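Local coordinates for 6-pyruvoyl tetrahydrobiopterin synthase (Plasmodium vivax, PDB 3LX3), which belongs to the 6-pyruvoyl tetrahydropterin synthase family and binds a zinc ion and 2-amino-1,5-dihydropteridine-4,6-dione in an assembly of six chains, at residues Ala21-Glu26 and Leu56-Asn61. Residues are numbered along the deposited sequence; the frame is centred on the assembly and turned at random.
Sequences AELLVE and LRLRGN
L23 and L58 pair across two antiparallel strands, 21-26 and 56-61, with their side chains on the same face. They form a hydrogen-bonded pair, as do V25 with L56 and A21 with G60. The L23 N to L58 O bond is 2.9 Å, and L58 N returns to L23 O. The buried face is tightly packed and apolar. L23 and L58 run side by side, with L23 CB 4.0 Å from L58 CD1. V25 CG2 meets L56 CB at 3.9 Å.

The other face, with E22, L24, R57 and R59, is largely charged and only partly buried. E22 reaches out between R57 and R59, its CG anti to the backbone N (chi1 178°) and its chain extended. E22 OE2 takes a nearly straight bond from R59 NE at 2.9 Å. It uses its anti lone pair, and the two flat groups are nearly coplanar. E22 OE1 has a weak bond to R57 NH1 at 3.4 Å, with the planes 75° apart. L24 CD1 lies over one R57 guanidinium face, 3.7 Å from R57 NH2. E163 gives R57 NE a stronger salt bridge, and Y161 makes a cation-pi contact with R59.

Helix 71-85 covers the apolar face through F71, L74 and V78. Strand 161-167 follows 56-61 in the sheet. Beyond 21-26, a strand of the second subunit continues the sheet, as in the tunnelling fold (T-fold) of this family, and L23 touches 2-amino-1,5-dihydropteridine-4,6-dione there.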
ATOM      1  N   ALA A  21       4.508   7.244 -25.036  1.00 23.52           N
ATOM      2  CA  ALA A  21       4.176   7.130 -23.631  1.00 20.59           C
ATOM      3  C   ALA A  21       3.816   5.688 -23.331  1.00 22.65           C
ATOM      4  O   ALA A  21       3.313   4.978 -24.202  1.00 23.16           O
ATOM      5  CB  ALA A  21       3.015   8.085 -23.176  1.00 21.94           C
ATOM      6  N   GLU A  22       4.064   5.294 -22.091  1.00 19.74           N
ATOM      7  CA  GLU A  22       3.684   3.976 -21.562  1.00 19.25           C
ATOM      8  C   GLU A  22       2.568   4.165 -20.569  1.00 22.07           C
ATOM      9  O   GLU A  22       2.715   4.906 -19.625  1.00 22.97           O
ATOM     10  CB  GLU A  22       4.871   3.323 -20.904  1.00 21.02           C
ATOM     11  CG  GLU A  22       4.650   2.003 -20.281  1.00 23.96           C
ATOM     12  CD  GLU A  22       5.942   1.499 -19.675  1.00 30.28           C
ATOM     13  OE1 GLU A  22       6.114   1.581 -18.435  1.00 36.14           O
ATOM     14  OE2 GLU A  22       6.813   1.062 -20.433  1.00 29.59           O
ATOM     15  N   LEU A  23       1.450   3.472 -20.777  1.00 18.13           N
ATOM     16  CA  LEU A  23       0.322   3.554 -19.877  1.00 17.11           C
ATOM     17  C   LEU A  23       0.274   2.291 -19.008  1.00 19.35           C
ATOM     18  O   LEU A  23       0.565   1.175 -19.499  1.00 20.11           O
ATOM     19  CB  LEU A  23      -0.977   3.666 -20.640  1.00 17.63           C
ATOM     20  CG  LEU A  23      -1.115   4.877 -21.529  1.00 18.36           C
ATOM     21  CD1 LEU A  23      -2.524   4.935 -22.103  1.00 19.80           C
ATOM     22  CD2 LEU A  23      -0.724   6.197 -20.878  1.00 22.59           C
ATOM     23  N   LEU A  24      -0.114   2.467 -17.754  1.00 18.30           N
ATOM     24  CA  LEU A  24      -0.296   1.378 -16.801  1.00 17.70           C
ATOM     25  C   LEU A  24      -1.646   1.512 -16.160  1.00 20.16           C
ATOM     26  O   LEU A  24      -1.970   2.584 -15.609  1.00 22.06           O
ATOM     27  CB  LEU A  24       0.762   1.425 -15.699  1.00 21.57           C
ATOM     28  CG  LEU A  24       0.585   0.429 -14.532  1.00 24.92           C
ATOM     29  CD1 LEU A  24       0.753  -1.004 -15.005  1.00 25.96           C
ATOM     30  CD2 LEU A  24       1.630   0.785 -13.464  1.00 31.49           C
ATOM     31  N   VAL A  25      -2.421   0.438 -16.202  1.00 17.88           N
ATOM     32  CA  VAL A  25      -3.631   0.395 -15.421  1.00 20.09           C
ATOM     33  C   VAL A  25      -3.547  -0.809 -14.448  1.00 20.78           C
ATOM     34  O   VAL A  25      -3.228  -1.925 -14.826  1.00 21.08           O
ATOM     35  CB  VAL A  25      -4.946   0.332 -16.270  1.00 23.17           C
ATOM     36  CG1 VAL A  25      -5.119   1.625 -17.043  1.00 25.09           C
ATOM     37  CG2 VAL A  25      -4.998  -0.894 -17.171  1.00 23.55           C
ATOM     38  N   GLU A  26      -3.818  -0.505 -13.170  1.00 22.97           N
ATOM     39  CA  GLU A  26      -3.690  -1.448 -12.082  1.00 26.32           C
ATOM     40  C   GLU A  26      -4.643  -1.113 -10.984  1.00 27.80           C
ATOM     41  O   GLU A  26      -4.773   0.023 -10.574  1.00 33.06           O
ATOM     42  CB  GLU A  26      -2.243  -1.495 -11.556  1.00 30.15           C
ATOM     43  CG  GLU A  26      -1.787  -0.404 -10.626  1.00 40.46           C
ATOM     44  CD  GLU A  26      -0.263  -0.422 -10.426  1.00 50.52           C
ATOM     45  OE1 GLU A  26       0.336  -1.529 -10.454  1.00 47.27           O
ATOM     46  OE2 GLU A  26       0.329   0.680 -10.285  1.00 51.96           O
ATOM     47  N   LEU A  56      -2.160  -4.122 -16.630  1.00 18.88           N
ATOM     48  CA  LEU A  56      -1.850  -4.002 -18.056  1.00 17.45           C
ATOM     49  C   LEU A  56      -1.000  -2.768 -18.287  1.00 18.06           C
ATOM     50  O   LEU A  56      -1.332  -1.683 -17.798  1.00 20.62           O
ATOM     51  CB  LEU A  56      -3.146  -3.887 -18.875  1.00 19.82           C
ATOM     52  CG  LEU A  56      -3.030  -3.510 -20.346  1.00 21.14           C
ATOM     53  CD1 LEU A  56      -2.379  -4.637 -21.147  1.00 22.52           C
ATOM     54  CD2 LEU A  56      -4.435  -3.187 -20.892  1.00 25.46           C
ATOM     55  N   ARG A  57       0.087  -2.976 -19.038  1.00 18.54           N
ATOM     56  CA  ARG A  57       0.972  -1.912 -19.487  1.00 18.55           C
ATOM     57  C   ARG A  57       1.023  -1.954 -21.007  1.00 20.82           C
ATOM     58  O   ARG A  57       1.042  -3.031 -21.616  1.00 21.38           O
ATOM     59  CB  ARG A  57       2.354  -2.131 -18.900  1.00 21.85           C
ATOM     60  CG  ARG A  57       3.450  -1.138 -19.254  1.00 28.58           C
ATOM     61  CD  ARG A  57       4.695  -1.450 -18.371  1.00 35.36           C
ATOM     62  NE  ARG A  57       4.326  -1.930 -17.019  1.00 44.02           N
ATOM     63  CZ  ARG A  57       4.707  -1.413 -15.846  1.00 51.11           C
ATOM     64  NH1 ARG A  57       5.523  -0.376 -15.764  1.00 59.84           N
ATOM     65  NH2 ARG A  57       4.275  -1.973 -14.724  1.00 54.57           N
ATOM     66  N   LEU A  58       1.080  -0.782 -21.609  1.00 19.38           N
ATOM     67  CA  LEU A  58       1.219  -0.719 -23.061  1.00 19.59           C
ATOM     68  C   LEU A  58       2.013   0.508 -23.448  1.00 21.34           C
ATOM     69  O   LEU A  58       2.204   1.414 -22.628  1.00 20.49           O
ATOM     70  CB  LEU A  58      -0.138  -0.751 -23.753  1.00 19.45           C
ATOM     71  CG  LEU A  58      -1.209   0.319 -23.445  1.00 19.72           C
ATOM     72  CD1 LEU A  58      -0.883   1.652 -24.105  1.00 21.55           C
ATOM     73  CD2 LEU A  58      -2.569  -0.172 -23.932  1.00 21.84           C
ATOM     74  N   ARG A  59       2.500   0.546 -24.691  1.00 19.22           N
ATOM     75  CA  ARG A  59       3.263   1.674 -25.228  1.00 18.79           C
ATOM     76  C   ARG A  59       2.717   2.065 -26.592  1.00 19.09           C
ATOM     77  O   ARG A  59       2.349   1.181 -27.415  1.00 20.76           O
ATOM     78  CB  ARG A  59       4.744   1.328 -25.381  1.00 20.64           C
ATOM     79  CG  ARG A  59       5.420   0.967 -24.067  1.00 21.65           C
ATOM     80  CD  ARG A  59       6.763   0.377 -24.255  1.00 27.37           C
ATOM     81  NE  ARG A  59       7.300  -0.109 -22.990  1.00 30.20           N
ATOM     82  CZ  ARG A  59       8.178  -1.096 -22.883  1.00 31.25           C
ATOM     83  NH1 ARG A  59       8.627  -1.710 -23.970  1.00 33.57           N
ATOM     84  NH2 ARG A  59       8.608  -1.457 -21.689  1.00 39.67           N
ATOM     85  N   GLY A  60       2.690   3.364 -26.855  1.00 20.15           N
ATOM     86  CA  GLY A  60       2.346   3.876 -28.190  1.00 20.13           C
ATOM     87  C   GLY A  60       2.704   5.337 -28.223  1.00 23.10           C
ATOM     88  O   GLY A  60       3.267   5.871 -27.264  1.00 23.92           O
ATOM     89  N   ASN A  61       2.389   6.004 -29.317  1.00 23.74           N
ATOM     90  CA  ASN A  61       2.562   7.447 -29.409  1.00 23.69           C
ATOM     91  C   ASN A  61       1.330   8.160 -28.864  1.00 23.17           C
ATOM     92  O   ASN A  61       0.198   7.676 -29.035  1.00 22.24           O
ATOM     93  CB  ASN A  61       2.777   7.868 -30.867  1.00 26.41           C
ATOM     94  CG  ASN A  61       4.005   7.255 -31.480  1.00 28.77           C
ATOM     95  OD1 ASN A  61       5.014   7.074 -30.827  1.00 30.19           O
ATOM     96  ND2 ASN A  61       3.924   6.952 -32.769  1.00 35.84           N
TER